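Local coordinates for protein autolysin E (Staphylococcus aureus, PDB 4PI9) that probably cleaves the glycan strands of bacterial cell-wall peptidoglycan as an endo-beta-N-acetylglucosaminidase of the lysozyme clan, and here holds a muramyl dipeptide, at residues Y128-I133 against K158-G163; G22-K27 against Y194-R199. All blocks are in the same frame, centred on the assembly; numbering follows the deposited sequence. Where two conformers were deposited one is given.

Overall arrangement
Contact 1 and contact 2 lie with their centres about 20 Å apart, and both reach the bound muramyl dipeptide. Along the chain, contact 1, which sets the loop after strand 125-127 on helix 156-172, is nested inside the long loop that contact 2 closes by bringing the start of strand 26-29 to the segment just before helix 200-215. The two meet directly through Y194, whose OH lies 2.7 Å from F131 O, a probable hydrogen bond, and packs on I133. The buried loop of contact 1 and the partly buried connection of contact 2 thus supply neighbouring parts of one ligand-binding groove in a largely helical, lysozyme-clan domain.

Contact 1: residues Y128-I133 against K158-G163; sequences YNFFGI and KAIIGG. With 3LT ((4R)-4-[[(2S)-2-[[(2R)-2-[(2R,3S,4R,5R,6R)-5-acetamido-2-(hydroxymethyl)-3,6-bis(oxidanyl)oxan-4-yl]oxypropanoyl]amino]propanoyl]amino]-5-azanyl-5-oxidanylidene-pentanoic acid), chain L.
A159 of helix 156-172 packs against the loop 128-133, its methyl group meeting Y128 CB at 3.8 Å and lying over one face of the F130 ring. So small a residue suits this spot because the loop backbone passes close to the helix. F130 turns CG back beside its own backbone N (chi1 -58°), which turns the ring toward the helix so that I160 CG1 reaches its edge, in the ring plane, 3.8 Å from F130 CD2. The F131 ring lies nearer the G163 end of the helical segment. Its edge takes A159 O in plane, CE2 to O 3.6 Å, while one face is covered by F130 CB toward the rim. G163 suits its place equally well: with no side chain, it lets F131 CD2 come to 3.7 Å from its CA. In this lysozyme-clan domain the loop leads from the strand 125-127 to the ligand groove, where G132 O approaches CAL of the bound muramyl dipeptide. N129 gives the loop its shape from within, forming an Asx turn in which its OD1 accepts from F131 N at 3.3 Å in the carbonyl plane. At the other end of the same amide, ND2 donates to I133 O at 2.8 Å. No direct hydrogen bond joins the segments; instead a water accepts from F130 N and donates to A159 O, while I133 CD1 rests against G163 CA.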
# COMPACT_ATOMS: atom_id res chain seq x y z
N TYR A 128 0.47 0.76 -16.58
CA TYR A 128 1.39 0.64 -15.48
C TYR A 128 0.55 0.64 -14.17
O TYR A 128 -0.54 1.23 -14.14
CB TYR A 128 2.34 1.87 -15.47
CG TYR A 128 3.22 1.92 -16.70
CD1 TYR A 128 2.76 2.54 -17.85
CD2 TYR A 128 4.45 1.31 -16.69
CE1 TYR A 128 3.56 2.55 -19.00
CE2 TYR A 128 5.26 1.32 -17.83
CZ TYR A 128 4.77 1.94 -18.96
OH TYR A 128 5.63 1.92 -20.07
N ASN A 129 1.12 -0.00 -13.17
CA ASN A 129 0.48 -0.10 -11.82
C ASN A 129 1.54 -0.35 -10.80
O ASN A 129 2.19 -1.36 -10.82
CB ASN A 129 -0.52 -1.27 -11.88
CG ASN A 129 -1.44 -1.35 -10.68
OD1 ASN A 129 -1.11 -0.94 -9.56
ND2 ASN A 129 -2.57 -1.97 -10.90
N PHE A 130 1.76 0.63 -9.89
CA PHE A 130 2.86 0.49 -8.93
C PHE A 130 2.38 0.26 -7.50
O PHE A 130 3.20 0.17 -6.60
CB PHE A 130 3.75 1.75 -8.94
CG PHE A 130 4.35 2.10 -10.31
CD1 PHE A 130 4.79 1.10 -11.15
CD2 PHE A 130 4.54 3.41 -10.68
CE1 PHE A 130 5.37 1.41 -12.36
CE2 PHE A 130 5.12 3.72 -11.89
CZ PHE A 130 5.50 2.71 -12.75
N PHE A 131 1.09 0.00 -7.34
CA PHE A 131 0.55 -0.11 -5.98
C PHE A 131 -0.35 -1.33 -5.78
O PHE A 131 -1.09 -1.37 -4.80
CB PHE A 131 -0.17 1.18 -5.60
CG PHE A 131 0.73 2.39 -5.65
CD1 PHE A 131 1.59 2.71 -4.58
CD2 PHE A 131 0.72 3.18 -6.76
CE1 PHE A 131 2.42 3.83 -4.66
CE2 PHE A 131 1.50 4.28 -6.84
CZ PHE A 131 2.40 4.58 -5.83
N GLY A 132 -0.27 -2.32 -6.67
CA GLY A 132 -1.10 -3.55 -6.48
C GLY A 132 -2.60 -3.31 -6.47
O GLY A 132 -3.33 -3.91 -5.63
N ILE A 133 -3.08 -2.41 -7.33
CA ILE A 133 -4.44 -1.96 -7.33
C ILE A 133 -5.21 -2.74 -8.38
O ILE A 133 -4.95 -2.63 -9.60
CB ILE A 133 -4.61 -0.44 -7.60
CG1 ILE A 133 -3.90 0.36 -6.52
CG2 ILE A 133 -6.05 -0.03 -7.67
CD1 ILE A 133 -3.63 1.82 -6.86
N LYS A 158 1.59 8.76 -14.67
CA LYS A 158 0.14 8.65 -14.45
C LYS A 158 -0.22 7.57 -13.39
O LYS A 158 -1.18 7.73 -12.63
CB LYS A 158 -0.62 8.33 -15.74
CG LYS A 158 -0.79 9.53 -16.67
CD LYS A 158 -1.35 9.03 -18.00
CE LYS A 158 -1.34 10.10 -19.08
NZ LYS A 158 -2.37 11.13 -18.83
N ALA A 159 0.54 6.50 -13.38
CA ALA A 159 0.38 5.41 -12.38
C ALA A 159 0.76 5.88 -10.97
O ALA A 159 0.14 5.45 -9.98
CB ALA A 159 1.19 4.21 -12.77
N ILE A 160 1.77 6.73 -10.86
CA ILE A 160 2.12 7.33 -9.56
C ILE A 160 1.01 8.23 -9.04
O ILE A 160 0.51 8.07 -7.90
CB ILE A 160 3.46 8.09 -9.65
CG1 ILE A 160 4.58 7.12 -9.97
CG2 ILE A 160 3.77 8.88 -8.39
CD1 ILE A 160 5.87 7.75 -10.45
N ILE A 161 0.59 9.19 -9.86
CA ILE A 161 -0.49 10.09 -9.51
C ILE A 161 -1.82 9.35 -9.27
O ILE A 161 -2.51 9.60 -8.27
CB ILE A 161 -0.69 11.21 -10.56
CG1 ILE A 161 0.59 12.04 -10.69
CG2 ILE A 161 -1.91 12.06 -10.24
CD1 ILE A 161 1.03 12.78 -9.49
N GLY A 162 -2.14 8.43 -10.16
CA GLY A 162 -3.35 7.66 -10.03
C GLY A 162 -3.37 6.75 -8.80
O GLY A 162 -4.42 6.57 -8.21
N GLY A 163 -2.27 6.15 -8.45
CA GLY A 163 -2.21 5.33 -7.24
C GLY A 163 -2.48 6.19 -6.05
O GLY A 163 -3.27 5.78 -5.15
CAA 3LT L . -6.04 -7.36 -3.17
CAJ 3LT L . -7.01 -6.24 -3.64
CAI 3LT L . -8.33 -6.39 -2.80
CAG 3LT L . -8.90 -7.80 -3.02
CAD 3LT L . -7.81 -8.87 -2.73
CAE 3LT L . -8.26 -10.33 -2.94
CAL 3LT L . -6.37 -3.88 -4.16
CAN 3LT L . -5.81 -2.60 -3.60
CAP 3LT L . -9.36 -4.26 -2.42
CAR 3LT L . -9.64 -3.05 -3.25
CAQ 3LT L . -10.42 -4.39 -1.31
OAB 3LT L . -4.84 -7.17 -3.81
OAO 3LT L . -9.30 -5.45 -3.18
OAH 3LT L . -10.03 -7.98 -2.13
OAC 3LT L . -6.65 -8.62 -3.55
OAF 3LT L . -8.91 -10.27 -4.25
OAM 3LT L . -6.82 -3.90 -5.29
OAS 3LT L . -9.49 -1.93 -2.77
NAK 3LT L . -6.43 -4.92 -3.32
NAT 3LT L . -10.01 -3.25 -4.53
CAU 3LT L . -10.22 -2.10 -5.45
CAW 3LT L . -11.67 -1.66 -5.76
CAV 3LT L . -9.45 -2.41 -6.76
OAX 3LT L . -11.81 -0.27 -5.45
C 3LT L . -14.33 -2.69 -6.93
N 3LT L . -12.70 -2.43 -5.04
O 3LT L . -14.90 -3.38 -7.78
NBH 3LT L . -14.60 -1.38 -6.79
CA 3LT L . -13.34 -3.38 -5.94
CB 3LT L . -12.25 -4.25 -6.67
CD 3LT L . -10.90 -6.39 -6.39
CG 3LT L . -12.22 -5.66 -6.07
OE2 3LT L . -9.81 -5.79 -6.50
OE1 3LT L . -11.03 -7.62 -6.58
O HOH W 1 -0.41 2.69 -9.86

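Contact 2: residues G22-K27 against Y194-R199; sequences GIVQTK and YASDIR. With 3LT ((4R)-4-[[(2S)-2-[[(2R)-2-[(2R,3S,4R,5R,6R)-5-acetamido-2-(hydroxymethyl)-3,6-bis(oxidanyl)oxan-4-yl]oxypropanoyl]amino]propanoyl]amino]-5-azanyl-5-oxidanylidene-pentanoic acid), chain L; SO4 (sulfate ion), chain B.
T26 and D197 form a single beta bridge, closed by two backbone hydrogen bonds: T26 N to S196 O at 2.8 Å, and I198 N to T26 O at 2.9 Å. Both are nearly straight, but I198 N meets T26 O almost in line with its C=O bond, while T26 N stands well above the carbonyl plane of S196. I198 can be followed outward from this bridge. Its CB faces T26 O; CG1, placed between the backbone N and the carbonyl carbon (chi1 64°), and CG2 both lie beside that same oxygen. From there the branches diverge: CG2 touches Q25 CB at 4.0 Å, and CD1 ends against K27 CB. A beta-branched chain suits this site because it can meet both neighbours of T26, and helices 179-184 and 38-45 close over it. S196, short enough to fit against V24, brings CB to 3.5 Å from V24 O. D197 turns its carboxylate onto its own backbone: OD1 accepts from R199 N in an Asx turn, and OD2 forms a salt bridge with K203. S196 N donates to a sulfate, probably a crystallisation ion, with a weak bond from D197 N. Y194 O accepts from NAK of the muramyl dipeptide, whose acetyl methyl CAN makes a CH-pi contact over the centre of the Y194 ring, consistent with a saccharide-binding groove, as expected for a lysozyme-clan glucosaminidase.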
# COMPACT_ATOMS: atom_id res chain seq x y z
N GLY A 22 -12.82 -19.06 2.60
CA GLY A 22 -12.33 -18.53 1.31
C GLY A 22 -11.67 -17.16 1.38
O GLY A 22 -11.49 -16.53 0.33
N ILE A 23 -11.30 -16.70 2.60
CA ILE A 23 -10.63 -15.39 2.80
C ILE A 23 -9.17 -15.55 2.62
O ILE A 23 -8.52 -16.30 3.35
CB ILE A 23 -10.89 -14.79 4.17
CG1 ILE A 23 -12.35 -14.45 4.22
CG2 ILE A 23 -10.14 -13.48 4.39
CD1 ILE A 23 -12.82 -14.08 5.59
N VAL A 24 -8.66 -14.83 1.64
CA VAL A 24 -7.34 -15.08 1.19
C VAL A 24 -6.37 -14.31 2.09
O VAL A 24 -6.38 -13.07 2.13
CB VAL A 24 -7.18 -14.72 -0.30
CG1 VAL A 24 -5.79 -15.09 -0.78
CG2 VAL A 24 -8.26 -15.45 -1.10
N GLN A 25 -5.60 -15.07 2.89
CA GLN A 25 -4.53 -14.48 3.66
C GLN A 25 -3.31 -15.30 3.26
O GLN A 25 -3.38 -16.54 3.21
CB GLN A 25 -4.78 -14.57 5.16
CG GLN A 25 -6.20 -14.16 5.59
CD GLN A 25 -6.38 -12.68 5.97
OE1 GLN A 25 -5.65 -11.78 5.56
NE2 GLN A 25 -7.41 -12.43 6.78
N THR A 26 -2.23 -14.64 2.92
CA THR A 26 -1.09 -15.34 2.35
C THR A 26 0.20 -14.95 3.09
O THR A 26 0.27 -13.96 3.81
CB THR A 26 -0.92 -15.03 0.85
OG1 THR A 26 -0.73 -13.61 0.63
CG2 THR A 26 -2.09 -15.49 0.05
N LYS A 27 1.21 -15.78 2.89
CA LYS A 27 2.54 -15.59 3.51
C LYS A 27 3.60 -16.08 2.55
O LYS A 27 3.41 -17.11 1.87
CB LYS A 27 2.59 -16.38 4.81
CG LYS A 27 3.91 -16.42 5.55
CD LYS A 27 4.13 -17.80 6.15
CE LYS A 27 5.41 -17.85 6.99
NZ LYS A 27 5.14 -17.82 8.45
N TYR A 194 -6.32 -4.12 1.92
CA TYR A 194 -5.51 -3.71 0.77
C TYR A 194 -4.81 -4.87 0.11
O TYR A 194 -4.59 -4.85 -1.13
CB TYR A 194 -4.52 -2.62 1.16
CG TYR A 194 -4.04 -1.82 -0.03
CD1 TYR A 194 -3.03 -2.34 -0.83
CD2 TYR A 194 -4.59 -0.61 -0.35
CE1 TYR A 194 -2.62 -1.67 -1.97
CE2 TYR A 194 -4.15 0.08 -1.47
CZ TYR A 194 -3.19 -0.49 -2.25
OH TYR A 194 -2.80 0.24 -3.38
N ALA A 195 -4.40 -5.86 0.90
CA ALA A 195 -3.59 -6.96 0.41
C ALA A 195 -3.85 -8.21 1.20
O ALA A 195 -4.34 -8.16 2.35
CB ALA A 195 -2.12 -6.59 0.52
N SER A 196 -3.53 -9.35 0.58
CA SER A 196 -3.56 -10.65 1.20
C SER A 196 -2.29 -11.05 1.98
O SER A 196 -2.38 -11.82 2.95
CB SER A 196 -3.86 -11.71 0.15
OG SER A 196 -5.11 -11.47 -0.49
N ASP A 197 -1.13 -10.49 1.62
CA ASP A 197 0.09 -10.78 2.36
C ASP A 197 -0.02 -10.32 3.80
O ASP A 197 -0.18 -9.15 4.08
CB ASP A 197 1.24 -10.12 1.65
CG ASP A 197 2.60 -10.35 2.30
OD1 ASP A 197 2.75 -11.07 3.31
OD2 ASP A 197 3.54 -9.72 1.74
N ILE A 198 0.09 -11.26 4.72
CA ILE A 198 0.00 -10.98 6.16
C ILE A 198 1.12 -10.05 6.66
O ILE A 198 0.98 -9.46 7.73
CB ILE A 198 -0.12 -12.24 7.06
CG1 ILE A 198 1.13 -13.15 6.98
CG2 ILE A 198 -1.40 -13.02 6.73
CD1 ILE A 198 1.05 -14.32 7.94
N ARG A 199 2.22 -9.96 5.88
CA ARG A 199 3.32 -9.05 6.24
C ARG A 199 3.41 -7.80 5.35
O ARG A 199 4.40 -7.08 5.37
CB ARG A 199 4.64 -9.82 6.37
CG ARG A 199 4.59 -10.77 7.56
CD ARG A 199 5.93 -11.37 7.94
NE ARG A 199 6.93 -10.34 8.27
CZ ARG A 199 7.04 -9.72 9.44
NH1 ARG A 199 6.21 -9.99 10.45
NH2 ARG A 199 7.99 -8.83 9.60
CAA 3LT L . -6.04 -7.36 -3.17
CAJ 3LT L . -7.01 -6.24 -3.64
CAI 3LT L . -8.33 -6.39 -2.80
CAG 3LT L . -8.90 -7.80 -3.02
CAD 3LT L . -7.81 -8.87 -2.73
CAE 3LT L . -8.26 -10.33 -2.94
CAL 3LT L . -6.37 -3.88 -4.16
CAN 3LT L . -5.81 -2.60 -3.60
CAP 3LT L . -9.36 -4.26 -2.42
CAR 3LT L . -9.64 -3.05 -3.25
CAQ 3LT L . -10.42 -4.39 -1.31
OAB 3LT L . -4.84 -7.17 -3.81
OAO 3LT L . -9.30 -5.45 -3.18
OAH 3LT L . -10.03 -7.98 -2.13
OAC 3LT L . -6.65 -8.62 -3.55
OAF 3LT L . -8.91 -10.27 -4.25
OAM 3LT L . -6.82 -3.90 -5.29
OAS 3LT L . -9.49 -1.93 -2.77
NAK 3LT L . -6.43 -4.92 -3.32
NAT 3LT L . -10.01 -3.25 -4.53
CAU 3LT L . -10.22 -2.10 -5.45
CAW 3LT L . -11.67 -1.66 -5.76
CAV 3LT L . -9.45 -2.41 -6.76
OAX 3LT L . -11.81 -0.27 -5.45
C 3LT L . -14.33 -2.69 -6.93
N 3LT L . -12.70 -2.43 -5.04
O 3LT L . -14.90 -3.38 -7.78
NBH 3LT L . -14.60 -1.38 -6.79
CA 3LT L . -13.34 -3.38 -5.94
CB 3LT L . -12.25 -4.25 -6.67
CD 3LT L . -10.90 -6.39 -6.39
CG 3LT L . -12.22 -5.66 -6.07
OE2 3LT L . -9.81 -5.79 -6.50
OE1 3LT L . -11.03 -7.62 -6.58
S SO4 B . -1.80 -8.87 -2.69
O1 SO4 B . -1.36 -7.46 -2.95
O2 SO4 B . -3.30 -8.95 -2.61
O3 SO4 B . -0.97 -9.41 -1.51
O4 SO4 B . -1.48 -9.62 -3.97
O HOH W 2 -7.41 -10.69 0.70
O HOH W 3 -6.71 -9.46 3.34